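Local coordinates for protein acetyl-coa acetyltransferase (PDB 2WL6) that catalyses, as a biosynthetic thiolase, the Claisen condensation of two acetyl-CoA molecules to acetoacetyl-CoA, a step toward polyhydroxybutyrate, at residues E162-D176 with L231-N245. The protein carries 2 engineered substitutions. Sequence-based numbering, arbitrary orientation.
Sequences ENVAKQWQLSRDEQD and LRPAFDKEGTVTAGN
L231, which follows helix 225-230, offers its carbonyl oxygen to both terminal nitrogens of R172: NH1 lies 2.8 Å and NH2 2.9 Å from L231 O. R172 CG stands anti to the backbone N (chi1 172°) and the chain bends at chi2, carrying the guanidinium across to the loop, while R172 NE forms a salt bridge with D176 OD2 (2.7 Å). Further along, the backbone amides of T240 and V241 converge on one carboxylate oxygen of E162. T240 N donates to the syn lone pair of E162 OE2, 2.7 Å away, whereas V241 N approaches from above the carboxylate plane. The T240 methyl packs on A165 CB, and its hydroxyl shares a water with L170 O. T242 lays CG2 over the centre of one guanidinium face, 3.4 Å from R172 CZ, and N245 ND2 makes a weak bond to D176 OD1. An alanine at R172 removes the guanidinium, and would probably leave L231 O without its two donors and the D176 carboxylate without its charged mate. The loop leading to strand 250-260 is thus held to helices 157-168 and 172-191 largely through its main chain, a buried carboxylate serving loop amides and a guanidinium a loop carbonyl, with T240, T242 and N245 adding side-chain contacts.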
ATOM      1  N   GLU A 162      28.730  -3.457  15.573  1.00 40.94           N
ATOM      2  CA  GLU A 162      29.956  -4.112  15.099  1.00 40.99           C
ATOM      3  C   GLU A 162      31.201  -3.231  15.295  1.00 40.94           C
ATOM      4  O   GLU A 162      32.314  -3.737  15.478  1.00 40.62           O
ATOM      5  CB  GLU A 162      29.813  -4.520  13.634  1.00 41.02           C
ATOM      6  CG  GLU A 162      28.828  -5.659  13.410  1.00 41.84           C
ATOM      7  CD  GLU A 162      29.469  -7.042  13.541  1.00 43.30           C
ATOM      8  OE1 GLU A 162      30.659  -7.138  13.942  1.00 43.75           O
ATOM      9  OE2 GLU A 162      28.787  -8.045  13.219  1.00 43.31           O
ATOM     10  N   ASN A 163      31.007  -1.915  15.246  1.00 41.09           N
ATOM     11  CA  ASN A 163      32.078  -0.960  15.499  1.00 41.52           C
ATOM     12  C   ASN A 163      32.655  -1.092  16.906  1.00 41.88           C
ATOM     13  O   ASN A 163      33.881  -1.163  17.075  1.00 41.94           O
ATOM     14  CB  ASN A 163      31.575   0.475  15.309  1.00 41.57           C
ATOM     15  CG  ASN A 163      31.243   0.787  13.874  1.00 41.24           C
ATOM     16  OD1 ASN A 163      31.888   0.280  12.962  1.00 42.34           O
ATOM     17  ND2 ASN A 163      30.244   1.631  13.661  1.00 40.03           N
ATOM     18  N   VAL A 164      31.772  -1.105  17.909  1.00 42.00           N
ATOM     19  CA  VAL A 164      32.185  -1.212  19.311  1.00 42.28           C
ATOM     20  C   VAL A 164      32.926  -2.540  19.540  1.00 42.41           C
ATOM     21  O   VAL A 164      33.887  -2.600  20.317  1.00 42.22           O
ATOM     22  CB  VAL A 164      30.978  -1.056  20.306  1.00 42.55           C
ATOM     23  CG1 VAL A 164      31.455  -1.086  21.793  1.00 42.60           C
ATOM     24  CG2 VAL A 164      30.168   0.217  20.014  1.00 42.06           C
ATOM     25  N   ALA A 165      32.480  -3.592  18.849  1.00 42.56           N
ATOM     26  CA  ALA A 165      33.178  -4.887  18.833  1.00 42.90           C
ATOM     27  C   ALA A 165      34.677  -4.773  18.484  1.00 43.30           C
ATOM     28  O   ALA A 165      35.535  -5.047  19.340  1.00 43.40           O
ATOM     29  CB  ALA A 165      32.481  -5.859  17.890  1.00 42.58           C
ATOM     30  N   LYS A 166      34.986  -4.375  17.242  1.00 43.57           N
ATOM     31  CA  LYS A 166      36.386  -4.177  16.790  1.00 43.74           C
ATOM     32  C   LYS A 166      37.188  -3.202  17.674  1.00 43.59           C
ATOM     33  O   LYS A 166      38.279  -3.527  18.151  1.00 43.61           O
ATOM     34  CB  LYS A 166      36.446  -3.662  15.341  1.00 43.95           C
ATOM     35  CG  LYS A 166      35.245  -3.989  14.462  1.00 44.83           C
ATOM     36  CD  LYS A 166      35.444  -3.442  13.039  1.00 46.18           C
ATOM     37  CE  LYS A 166      34.119  -3.325  12.265  1.00 46.69           C
ATOM     38  NZ  LYS A 166      33.354  -2.103  12.688  1.00 47.18           N
ATOM     39  N   GLN A 167      36.648  -1.994  17.848  1.00 43.20           N
ATOM     40  CA  GLN A 167      37.274  -0.924  18.637  1.00 42.91           C
ATOM     41  C   GLN A 167      37.504  -1.260  20.123  1.00 42.64           C
ATOM     42  O   GLN A 167      38.453  -0.750  20.736  1.00 42.86           O
ATOM     43  CB  GLN A 167      36.413   0.343  18.538  1.00 43.08           C
ATOM     44  CG  GLN A 167      37.098   1.663  18.914  1.00 43.19           C
ATOM     45  CD  GLN A 167      36.354   2.895  18.379  1.00 43.77           C
ATOM     46  OE1 GLN A 167      36.240   3.916  19.073  1.00 43.38           O
ATOM     47  NE2 GLN A 167      35.848   2.803  17.138  1.00 43.10           N
ATOM     48  N   TRP A 168      36.624  -2.075  20.710  1.00 41.85           N
ATOM     49  CA  TRP A 168      36.733  -2.436  22.127  1.00 40.90           C
ATOM     50  C   TRP A 168      37.206  -3.873  22.321  1.00 40.64           C
ATOM     51  O   TRP A 168      37.513  -4.295  23.442  1.00 40.36           O
ATOM     52  CB  TRP A 168      35.403  -2.218  22.848  1.00 40.69           C
ATOM     53  CG  TRP A 168      35.208  -0.821  23.346  1.00 39.71           C
ATOM     54  CD1 TRP A 168      34.670   0.231  22.658  1.00 39.17           C
ATOM     55  CD2 TRP A 168      35.539  -0.322  24.651  1.00 38.60           C
ATOM     56  NE1 TRP A 168      34.647   1.353  23.452  1.00 38.53           N
ATOM     57  CE2 TRP A 168      35.170   1.039  24.682  1.00 38.72           C
ATOM     58  CE3 TRP A 168      36.104  -0.898  25.796  1.00 37.36           C
ATOM     59  CZ2 TRP A 168      35.361   1.840  25.816  1.00 38.22           C
ATOM     60  CZ3 TRP A 168      36.288  -0.111  26.914  1.00 37.08           C
ATOM     61  CH2 TRP A 168      35.920   1.247  26.918  1.00 37.79           C
ATOM     62  N   GLN A 169      37.249  -4.625  21.226  1.00 40.25           N
ATOM     63  CA  GLN A 169      37.767  -5.988  21.264  1.00 39.95           C
ATOM     64  C   GLN A 169      36.867  -6.932  22.067  1.00 39.43           C
ATOM     65  O   GLN A 169      37.214  -7.364  23.160  1.00 39.49           O
ATOM     66  CB  GLN A 169      39.201  -5.980  21.806  1.00 40.07           C
ATOM     67  CG  GLN A 169      40.127  -5.068  20.995  1.00 40.99           C
ATOM     68  CD  GLN A 169      41.183  -4.395  21.842  1.00 42.42           C
ATOM     69  OE1 GLN A 169      42.336  -4.826  21.864  1.00 43.24           O
ATOM     70  NE2 GLN A 169      40.794  -3.341  22.559  1.00 42.29           N
ATOM     71  N   LEU A 170      35.711  -7.267  21.501  1.00 38.78           N
ATOM     72  CA  LEU A 170      34.768  -8.173  22.151  1.00 38.01           C
ATOM     73  C   LEU A 170      34.546  -9.336  21.187  1.00 37.56           C
ATOM     74  O   LEU A 170      34.073  -9.143  20.057  1.00 37.27           O
ATOM     75  CB  LEU A 170      33.444  -7.466  22.416  1.00 37.97           C
ATOM     76  CG  LEU A 170      33.588  -6.039  22.920  1.00 37.71           C
ATOM     77  CD1 LEU A 170      32.280  -5.259  22.727  1.00 37.69           C
ATOM     78  CD2 LEU A 170      34.035  -6.105  24.372  1.00 37.12           C
ATOM     79  N   SER A 171      34.914 -10.536  21.617  1.00 36.87           N
ATOM     80  CA  SER A 171      34.843 -11.675  20.719  1.00 36.16           C
ATOM     81  C   SER A 171      33.405 -12.122  20.600  1.00 35.58           C
ATOM     82  O   SER A 171      32.562 -11.752  21.412  1.00 35.38           O
ATOM     83  CB  SER A 171      35.729 -12.826  21.205  1.00 36.30           C
ATOM     84  OG  SER A 171      35.116 -13.540  22.262  1.00 36.32           O
ATOM     85  N   ARG A 172      33.120 -12.908  19.576  1.00 34.97           N
ATOM     86  CA  ARG A 172      31.788 -13.447  19.435  1.00 34.47           C
ATOM     87  C   ARG A 172      31.386 -14.093  20.769  1.00 34.26           C
ATOM     88  O   ARG A 172      30.287 -13.852  21.290  1.00 34.49           O
ATOM     89  CB  ARG A 172      31.733 -14.440  18.267  1.00 34.44           C
ATOM     90  CG  ARG A 172      30.439 -15.191  18.163  1.00 33.60           C
ATOM     91  CD  ARG A 172      29.242 -14.263  18.220  1.00 33.04           C
ATOM     92  NE  ARG A 172      28.053 -14.996  18.634  1.00 34.08           N
ATOM     93  CZ  ARG A 172      27.408 -15.847  17.840  1.00 35.00           C
ATOM     94  NH1 ARG A 172      27.835 -16.045  16.594  1.00 35.90           N
ATOM     95  NH2 ARG A 172      26.334 -16.487  18.278  1.00 34.65           N
ATOM     96  N   ASP A 173      32.292 -14.880  21.345  1.00 33.49           N
ATOM     97  CA  ASP A 173      31.988 -15.602  22.585  1.00 32.71           C
ATOM     98  C   ASP A 173      32.040 -14.757  23.862  1.00 32.04           C
ATOM     99  O   ASP A 173      31.295 -15.002  24.790  1.00 32.20           O
ATOM    100  CB  ASP A 173      32.850 -16.855  22.676  1.00 32.78           C
ATOM    101  CG  ASP A 173      32.767 -17.691  21.396  1.00 33.45           C
ATOM    102  OD1 ASP A 173      31.626 -17.895  20.886  1.00 32.91           O
ATOM    103  OD2 ASP A 173      33.837 -18.129  20.893  1.00 32.89           O
ATOM    104  N   GLU A 174      32.901 -13.756  23.912  1.00 31.33           N
ATOM    105  CA  GLU A 174      32.893 -12.810  25.022  1.00 30.77           C
ATOM    106  C   GLU A 174      31.524 -12.152  25.285  1.00 29.68           C
ATOM    107  O   GLU A 174      31.177 -11.897  26.439  1.00 29.80           O
ATOM    108  CB  GLU A 174      33.929 -11.718  24.768  1.00 31.27           C
ATOM    109  CG  GLU A 174      34.281 -10.893  25.988  1.00 33.43           C
ATOM    110  CD  GLU A 174      35.758 -10.544  26.016  1.00 37.10           C
ATOM    111  OE1 GLU A 174      36.492 -11.051  25.130  1.00 37.90           O
ATOM    112  OE2 GLU A 174      36.181  -9.781  26.923  1.00 38.07           O
ATOM    113  N   GLN A 175      30.769 -11.860  24.221  1.00 28.28           N
ATOM    114  CA  GLN A 175      29.524 -11.061  24.306  1.00 26.79           C
ATOM    115  C   GLN A 175      28.294 -11.897  24.588  1.00 25.45           C
ATOM    116  O   GLN A 175      27.379 -11.453  25.277  1.00 24.99           O
ATOM    117  CB  GLN A 175      29.245 -10.315  22.990  1.00 27.39           C
ATOM    118  CG  GLN A 175      30.357  -9.423  22.400  1.00 27.08           C
ATOM    119  CD  GLN A 175      30.257  -9.319  20.871  1.00 25.70           C
ATOM    120  OE1 GLN A 175      29.151  -9.346  20.302  1.00 23.32           O
ATOM    121  NE2 GLN A 175      31.413  -9.212  20.202  1.00 24.44           N
ATOM    122  N   ASP A 176      28.272 -13.099  24.016  1.00 24.10           N
ATOM    123  CA  ASP A 176      27.156 -14.051  24.154  1.00 23.00           C
ATOM    124  C   ASP A 176      26.922 -14.494  25.587  1.00 21.93           C
ATOM    125  O   ASP A 176      25.790 -14.672  26.020  1.00 21.80           O
ATOM    126  CB  ASP A 176      27.407 -15.304  23.316  1.00 23.02           C
ATOM    127  CG  ASP A 176      27.380 -15.032  21.835  1.00 22.77           C
ATOM    128  OD1 ASP A 176      27.044 -13.894  21.434  1.00 22.97           O
ATOM    129  OD2 ASP A 176      27.692 -15.967  21.076  1.00 22.12           O
ATOM    130  N   LEU A 231      23.972 -19.042  17.076  1.00 45.37           N
ATOM    131  CA  LEU A 231      23.396 -18.028  16.181  1.00 45.77           C
ATOM    132  C   LEU A 231      24.389 -17.419  15.182  1.00 46.13           C
ATOM    133  O   LEU A 231      25.525 -17.127  15.543  1.00 46.12           O
ATOM    134  CB  LEU A 231      22.746 -16.918  17.011  1.00 45.62           C
ATOM    135  CG  LEU A 231      21.448 -17.282  17.728  1.00 45.45           C
ATOM    136  CD1 LEU A 231      21.217 -16.414  18.976  1.00 45.04           C
ATOM    137  CD2 LEU A 231      20.306 -17.147  16.738  1.00 44.96           C
ATOM    138  N   ARG A 232      23.930 -17.204  13.941  1.00 46.68           N
ATOM    139  CA  ARG A 232      24.715 -16.570  12.845  1.00 47.21           C
ATOM    140  C   ARG A 232      24.693 -15.023  12.867  1.00 47.11           C
ATOM    141  O   ARG A 232      23.699 -14.422  13.277  1.00 47.16           O
ATOM    142  CB  ARG A 232      24.197 -17.047  11.465  1.00 47.48           C
ATOM    143  CG  ARG A 232      24.929 -18.248  10.812  1.00 48.28           C
ATOM    144  CD  ARG A 232      24.106 -18.822   9.629  1.00 48.92           C
ATOM    145  NE  ARG A 232      23.383 -20.059   9.965  1.00 49.26           N
ATOM    146  CZ  ARG A 232      22.300 -20.505   9.327  1.00 49.66           C
ATOM    147  NH1 ARG A 232      21.785 -19.807   8.323  1.00 50.30           N
ATOM    148  NH2 ARG A 232      21.718 -21.645   9.696  1.00 49.53           N
ATOM    149  N   PRO A 233      25.776 -14.368  12.388  1.00 47.15           N
ATOM    150  CA  PRO A 233      25.749 -12.902  12.330  1.00 47.27           C
ATOM    151  C   PRO A 233      24.521 -12.411  11.544  1.00 47.27           C
ATOM    152  O   PRO A 233      24.204 -12.974  10.486  1.00 47.50           O
ATOM    153  CB  PRO A 233      27.063 -12.550  11.600  1.00 47.30           C
ATOM    154  CG  PRO A 233      27.944 -13.751  11.791  1.00 46.94           C
ATOM    155  CD  PRO A 233      26.992 -14.919  11.766  1.00 47.07           C
ATOM    156  N   ALA A 234      23.835 -11.392  12.061  1.00 47.01           N
ATOM    157  CA  ALA A 234      22.573 -10.933  11.466  1.00 46.89           C
ATOM    158  C   ALA A 234      22.620  -9.495  10.924  1.00 46.77           C
ATOM    159  O   ALA A 234      21.683  -9.033  10.259  1.00 46.59           O
ATOM    160  CB  ALA A 234      21.418 -11.100  12.463  1.00 46.94           C
ATOM    161  N   PHE A 235      23.709  -8.785  11.201  1.00 46.58           N
ATOM    162  CA  PHE A 235      23.828  -7.417  10.733  1.00 46.42           C
ATOM    163  C   PHE A 235      24.946  -7.272   9.711  1.00 46.35           C
ATOM    164  O   PHE A 235      24.938  -6.346   8.899  1.00 46.48           O
ATOM    165  CB  PHE A 235      23.995  -6.450  11.906  1.00 46.23           C
ATOM    166  CG  PHE A 235      22.728  -6.233  12.676  1.00 46.36           C
ATOM    167  CD1 PHE A 235      21.626  -5.652  12.061  1.00 46.01           C
ATOM    168  CD2 PHE A 235      22.619  -6.638  13.996  1.00 47.04           C
ATOM    169  CE1 PHE A 235      20.447  -5.459  12.749  1.00 45.99           C
ATOM    170  CE2 PHE A 235      21.434  -6.449  14.699  1.00 47.30           C
ATOM    171  CZ  PHE A 235      20.346  -5.856  14.071  1.00 46.96           C
ATOM    172  N   ASP A 236      25.893  -8.205   9.748  1.00 46.13           N
ATOM    173  CA  ASP A 236      26.989  -8.255   8.779  1.00 45.86           C
ATOM    174  C   ASP A 236      27.427  -9.707   8.547  1.00 45.90           C
ATOM    175  O   ASP A 236      28.034 -10.331   9.423  1.00 45.66           O
ATOM    176  CB  ASP A 236      28.158  -7.376   9.230  1.00 45.80           C
ATOM    177  CG  ASP A 236      29.491  -8.011   8.955  1.00 45.72           C
ATOM    178  OD1 ASP A 236      29.594  -8.696   7.915  1.00 45.51           O
ATOM    179  OD2 ASP A 236      30.417  -7.842   9.787  1.00 44.52           O
ATOM    180  N   LYS A 237      27.085 -10.229   7.364  1.00 46.09           N
ATOM    181  CA  LYS A 237      27.233 -11.658   7.037  1.00 45.98           C
ATOM    182  C   LYS A 237      28.353 -12.328   7.813  1.00 45.74           C
ATOM    183  O   LYS A 237      28.121 -13.353   8.456  1.00 46.01           O
ATOM    184  CB  LYS A 237      27.367 -11.904   5.513  1.00 46.20           C
ATOM    185  CG  LYS A 237      26.109 -12.523   4.813  1.00 45.85           C
ATOM    186  CD  LYS A 237      24.802 -12.280   5.587  1.00 45.57           C
ATOM    187  CE  LYS A 237      24.452 -10.792   5.702  1.00 45.36           C
ATOM    188  NZ  LYS A 237      23.980 -10.458   7.080  1.00 44.40           N
ATOM    189  N   GLU A 238      29.556 -11.759   7.777  1.00 45.06           N
ATOM    190  CA  GLU A 238      30.659 -12.360   8.546  1.00 44.51           C
ATOM    191  C   GLU A 238      31.169 -11.537   9.766  1.00 44.10           C
ATOM    192  O   GLU A 238      32.383 -11.313   9.919  1.00 43.80           O
ATOM    193  CB  GLU A 238      31.802 -12.769   7.620  1.00 44.40           C
ATOM    194  CG  GLU A 238      32.500 -11.632   6.951  1.00 44.19           C
ATOM    195  CD  GLU A 238      33.997 -11.818   7.002  1.00 44.54           C
ATOM    196  OE1 GLU A 238      34.469 -12.377   8.011  1.00 44.21           O
ATOM    197  OE2 GLU A 238      34.703 -11.415   6.054  1.00 45.32           O
ATOM    198  N   GLY A 239      30.235 -11.134  10.640  1.00 43.39           N
ATOM    199  CA  GLY A 239      30.530 -10.248  11.779  1.00 42.28           C
ATOM    200  C   GLY A 239      30.594 -10.906  13.159  1.00 41.42           C
ATOM    201  O   GLY A 239      30.986 -12.069  13.286  1.00 41.39           O
ATOM    202  N   THR A 240      30.208 -10.169  14.199  1.00 40.50           N
ATOM    203  CA  THR A 240      30.363 -10.670  15.568  1.00 39.50           C
ATOM    204  C   THR A 240      29.082 -10.572  16.387  1.00 38.95           C
ATOM    205  O   THR A 240      28.996 -11.125  17.480  1.00 39.02           O
ATOM    206  CB  THR A 240      31.519  -9.961  16.318  1.00 39.45           C
ATOM    207  OG1 THR A 240      32.209 -10.903  17.150  1.00 39.00           O
ATOM    208  CG2 THR A 240      31.005  -8.815  17.174  1.00 39.20           C
ATOM    209  N   VAL A 241      28.090  -9.881  15.844  1.00 38.23           N
ATOM    210  CA  VAL A 241      26.816  -9.657  16.527  1.00 37.48           C
ATOM    211  C   VAL A 241      25.765 -10.582  15.927  1.00 37.21           C
ATOM    212  O   VAL A 241      25.914 -11.039  14.798  1.00 37.32           O
ATOM    213  CB  VAL A 241      26.362  -8.184  16.383  1.00 37.28           C
ATOM    214  CG1 VAL A 241      25.220  -7.875  17.324  1.00 37.40           C
ATOM    215  CG2 VAL A 241      27.529  -7.259  16.641  1.00 36.80           C
ATOM    216  N   THR A 242      24.706 -10.863  16.680  1.00 36.76           N
ATOM    217  CA  THR A 242      23.679 -11.783  16.227  1.00 36.03           C
ATOM    218  C   THR A 242      22.352 -11.275  16.736  1.00 35.81           C
ATOM    219  O   THR A 242      22.316 -10.388  17.594  1.00 35.53           O
ATOM    220  CB  THR A 242      23.896 -13.191  16.806  1.00 35.91           C
ATOM    221  OG1 THR A 242      23.919 -13.116  18.238  1.00 35.66           O
ATOM    222  CG2 THR A 242      25.196 -13.785  16.300  1.00 35.33           C
ATOM    223  N   ALA A 243      21.271 -11.862  16.220  1.00 35.41           N
ATOM    224  CA  ALA A 243      19.917 -11.585  16.701  1.00 34.65           C
ATOM    225  C   ALA A 243      19.792 -11.892  18.193  1.00 34.02           C
ATOM    226  O   ALA A 243      18.890 -11.382  18.868  1.00 33.64           O
ATOM    227  CB  ALA A 243      18.896 -12.390  15.889  1.00 34.64           C
ATOM    228  N   GLY A 244      20.721 -12.714  18.690  1.00 33.38           N
ATOM    229  CA  GLY A 244      20.760 -13.140  20.093  1.00 32.78           C
ATOM    230  C   GLY A 244      21.368 -12.155  21.097  1.00 32.07           C
ATOM    231  O   GLY A 244      20.657 -11.659  21.978  1.00 31.89           O
ATOM    232  N   ASN A 245      22.674 -11.875  20.985  1.00 31.12           N
ATOM    233  CA  ASN A 245      23.334 -10.926  21.904  1.00 30.04           C
ATOM    234  C   ASN A 245      22.998  -9.469  21.598  1.00 28.88           C
ATOM    235  O   ASN A 245      23.731  -8.545  21.978  1.00 28.58           O
ATOM    236  CB  ASN A 245      24.860 -11.164  22.048  1.00 30.54           C
ATOM    237  CG  ASN A 245      25.678 -10.778  20.796  1.00 32.21           C
ATOM    238  OD1 ASN A 245      25.189 -10.107  19.878  1.00 33.77           O
ATOM    239  ND2 ASN A 245      26.946 -11.196  20.782  1.00 33.07           N
TER
HETATM  240  O   HOH W   1      34.456  -8.760  17.429  1.00  8.82           O